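Local coordinates for DUF2442 domain-containing protein (Rhodospirillum rubrum ATCC 11170, PDB 3K8R) that is of unknown function but belongs to the DUF2442 family and pairs two small antiparallel sheets with short helices, at residues A[30-35]-A[65-70]. Numbering follows the deposited sequence.
Sequences ARYDRS and DQLCAV. With EDO (1,2-ethanediol), chain C.
Leu67 lies over one face of the Tyr32 ring, a compact example of how an aromatic ring helps to seat a short helix on a strand. Leu67 CB stands 3.8 Å from the centroid of the Tyr32 ring and 15° off the ring normal, a CH-pi contact, while its CD1 reaches on along the same face to within 3.5 Å of Tyr32 CE1. With CG anti to the backbone N (chi1 -180°), the tyrosine extends its ring from the strand to face the leucine, and its hydroxyl is hydrogen-bonded to Arg54. Cys68 SG approaches the ring obliquely, 4.1 Å from Tyr32 CD2. The same sulfur sits at the edge of the Arg34 guanidinium, near its plane. Beyond it, the extended Arg34 chain carries NH2 to 2.6 Å from Asp65 OD1, a salt bridge whose hydrogen bond is bent and weak, with guanidinium and carboxylate planes 43° apart. Toward the other end, Val70 lays CG1 against Ala30 O and Arg31 CA, with CG2 4.1 Å from Ala30 CB. Replacing Tyr32 with an alanine would probably leave Leu67 without its flat support and Arg54 without its hydroxyl partner. The whole is a short helix and its following turn packed on a strand: strand 27-33, outermost within this chain in a three-stranded antiparallel sheet, meets helix 64-67 and the type I turn from Leu67 to Val70, which leads into strand 71-73 of the second sheet.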
ATOM      1  N   ALA A  30       5.454  -2.898  11.349  1.00 31.25           N
ATOM      2  CA  ALA A  30       5.911  -1.664  10.685  1.00 29.68           C
ATOM      3  C   ALA A  30       7.403  -1.422  10.930  1.00 29.30           C
ATOM      4  O   ALA A  30       7.885  -1.573  12.045  1.00 28.15           O
ATOM      5  CB  ALA A  30       5.123  -0.492  11.190  1.00 29.13           C
ATOM      6  N   ARG A  31       8.139  -1.034   9.896  1.00 29.86           N
ATOM      7  CA  ARG A  31       9.568  -0.760  10.061  1.00 29.32           C
ATOM      8  C   ARG A  31      10.097   0.222   9.028  1.00 29.91           C
ATOM      9  O   ARG A  31       9.521   0.380   7.948  1.00 30.34           O
ATOM     10  CB  ARG A  31      10.367  -2.058   9.958  1.00 28.84           C
ATOM     11  CG  ARG A  31      10.457  -2.647   8.563  1.00 28.98           C
ATOM     12  CD  ARG A  31      11.192  -3.977   8.566  1.00 29.85           C
ATOM     13  NE  ARG A  31      11.513  -4.457   7.213  1.00 29.62           N
ATOM     14  CZ  ARG A  31      10.672  -5.091   6.399  1.00 31.62           C
ATOM     15  NH1 ARG A  31       9.411  -5.316   6.756  1.00 36.31           N
ATOM     16  NH2 ARG A  31      11.087  -5.487   5.199  1.00 32.29           N
ATOM     17  N   TYR A  32      11.190   0.890   9.363  1.00 29.68           N
ATOM     18  CA  TYR A  32      11.818   1.774   8.410  1.00 30.10           C
ATOM     19  C   TYR A  32      12.934   0.986   7.732  1.00 30.81           C
ATOM     20  O   TYR A  32      13.735   0.324   8.388  1.00 31.30           O
ATOM     21  CB  TYR A  32      12.371   3.023   9.078  1.00 30.48           C
ATOM     22  CG  TYR A  32      13.031   3.987   8.108  1.00 28.97           C
ATOM     23  CD1 TYR A  32      12.274   4.733   7.208  1.00 29.43           C
ATOM     24  CD2 TYR A  32      14.406   4.165   8.105  1.00 27.98           C
ATOM     25  CE1 TYR A  32      12.878   5.609   6.327  1.00 26.52           C
ATOM     26  CE2 TYR A  32      15.012   5.043   7.232  1.00 29.53           C
ATOM     27  CZ  TYR A  32      14.244   5.762   6.350  1.00 24.91           C
ATOM     28  OH  TYR A  32      14.857   6.635   5.492  1.00 28.82           O
ATOM     29  N   ASP A  33      12.949   1.027   6.411  1.00 30.11           N
ATOM     30  CA  ASP A  33      13.961   0.363   5.634  1.00 30.17           C
ATOM     31  C   ASP A  33      14.883   1.489   5.167  1.00 31.75           C
ATOM     32  O   ASP A  33      14.482   2.352   4.387  1.00 32.92           O
ATOM     33  CB  ASP A  33      13.301  -0.372   4.466  1.00 29.65           C
ATOM     34  CG  ASP A  33      14.291  -1.020   3.553  1.00 29.36           C
ATOM     35  OD1 ASP A  33      15.184  -1.736   4.032  1.00 31.15           O
ATOM     36  OD2 ASP A  33      14.169  -0.823   2.333  1.00 34.86           O
ATOM     37  N   ARG A  34      16.108   1.505   5.675  1.00 32.40           N
ATOM     38  CA  ARG A  34      17.064   2.537   5.301  1.00 32.51           C
ATOM     39  C   ARG A  34      17.432   2.447   3.834  1.00 32.96           C
ATOM     40  O   ARG A  34      17.575   3.476   3.165  1.00 34.18           O
ATOM     41  CB  ARG A  34      18.337   2.418   6.126  1.00 32.85           C
ATOM     42  CG  ARG A  34      18.089   2.547   7.583  1.00 33.10           C
ATOM     43  CD  ARG A  34      19.347   2.766   8.364  1.00 30.52           C
ATOM     44  NE  ARG A  34      18.975   3.038   9.739  1.00 30.56           N
ATOM     45  CZ  ARG A  34      19.790   3.472  10.684  1.00 33.78           C
ATOM     46  NH1 ARG A  34      21.070   3.682  10.422  1.00 40.64           N
ATOM     47  NH2 ARG A  34      19.317   3.693  11.903  1.00 36.13           N
ATOM     48  N   SER A  35      17.589   1.218   3.345  1.00 32.75           N
ATOM     49  CA  SER A  35      17.957   0.978   1.955  1.00 33.03           C
ATOM     50  C   SER A  35      17.053   1.731   0.980  1.00 32.54           C
ATOM     51  O   SER A  35      17.543   2.487   0.142  1.00 32.41           O
ATOM     52  CB  SER A  35      17.909  -0.513   1.641  1.00 34.01           C
ATOM     53  OG  SER A  35      18.281  -0.753   0.291  1.00 37.40           O
ATOM     54  N   ASP A  65      17.697   7.247  11.844  1.00 27.98           N
ATOM     55  CA  ASP A  65      17.618   6.774  13.229  1.00 26.71           C
ATOM     56  C   ASP A  65      16.249   7.051  13.837  1.00 27.21           C
ATOM     57  O   ASP A  65      15.601   6.146  14.357  1.00 27.94           O
ATOM     58  CB  ASP A  65      18.694   7.423  14.105  1.00 25.45           C
ATOM     59  CG  ASP A  65      20.045   6.735  14.004  1.00 25.29           C
ATOM     60  OD1 ASP A  65      20.210   5.790  13.205  1.00 23.54           O
ATOM     61  OD2 ASP A  65      20.955   7.133  14.762  1.00 25.69           O
ATOM     62  N   GLN A  66      15.799   8.295  13.755  1.00 26.45           N
ATOM     63  CA  GLN A  66      14.500   8.651  14.318  1.00 26.93           C
ATOM     64  C   GLN A  66      13.333   7.935  13.662  1.00 27.45           C
ATOM     65  O   GLN A  66      12.348   7.640  14.321  1.00 28.12           O
ATOM     66  CB  GLN A  66      14.283  10.156  14.242  1.00 26.93           C
ATOM     67  CG  GLN A  66      15.247  10.897  15.126  1.00 27.97           C
ATOM     68  CD  GLN A  66      15.041  12.376  15.112  1.00 28.01           C
ATOM     69  OE1 GLN A  66      14.739  12.970  14.076  1.00 29.84           O
ATOM     70  NE2 GLN A  66      15.220  12.996  16.270  1.00 28.21           N
ATOM     71  N   LEU A  67      13.438   7.655  12.369  1.00 28.14           N
ATOM     72  CA  LEU A  67      12.347   7.000  11.644  1.00 28.46           C
ATOM     73  C   LEU A  67      12.126   5.553  12.084  1.00 28.63           C
ATOM     74  O   LEU A  67      10.997   5.076  12.081  1.00 28.81           O
ATOM     75  CB  LEU A  67      12.560   7.107  10.128  1.00 28.23           C
ATOM     76  CG  LEU A  67      12.330   8.520   9.574  1.00 25.51           C
ATOM     77  CD1 LEU A  67      12.823   8.618   8.153  1.00 22.44           C
ATOM     78  CD2 LEU A  67      10.855   8.911   9.663  1.00 19.65           C
ATOM     79  N   CYS A  68      13.192   4.879  12.500  1.00 28.75           N
ATOM     80  CA  CYS A  68      13.109   3.498  12.984  1.00 29.61           C
ATOM     81  C   CYS A  68      12.265   3.295  14.223  1.00 28.49           C
ATOM     82  O   CYS A  68      11.878   2.176  14.513  1.00 29.37           O
ATOM     83  CB  CYS A  68      14.497   2.994  13.315  1.00 30.47           C
ATOM     84  SG  CYS A  68      15.536   3.041  11.893  1.00 39.28           S
ATOM     85  N   ALA A  69      11.980   4.362  14.954  1.00 28.24           N
ATOM     86  CA  ALA A  69      11.185   4.258  16.174  1.00 28.97           C
ATOM     87  C   ALA A  69       9.706   3.957  15.922  1.00 28.91           C
ATOM     88  O   ALA A  69       8.938   3.862  16.881  1.00 29.38           O
ATOM     89  CB  ALA A  69      11.329   5.539  17.014  1.00 27.92           C
ATOM     90  N   VAL A  70       9.307   3.793  14.659  1.00 28.51           N
ATOM     91  CA  VAL A  70       7.906   3.577  14.333  1.00 27.84           C
ATOM     92  C   VAL A  70       7.322   2.442  15.144  1.00 28.41           C
ATOM     93  O   VAL A  70       7.978   1.427  15.352  1.00 27.81           O
ATOM     94  CB  VAL A  70       7.686   3.295  12.850  1.00 27.61           C
ATOM     95  CG1 VAL A  70       8.437   2.037  12.428  1.00 25.25           C
ATOM     96  CG2 VAL A  70       6.182   3.184  12.554  1.00 25.16           C
TER
HETATM   97  C1  EDO C 124       8.186  -6.937   2.733  1.00 55.29           C
HETATM   98  O1  EDO C 124       9.382  -6.854   1.945  1.00 57.04           O
HETATM   99  C2  EDO C 124       8.445  -7.809   3.960  1.00 56.78           C
HETATM  100  O2  EDO C 124       7.988  -7.126   5.133  1.00 55.67           O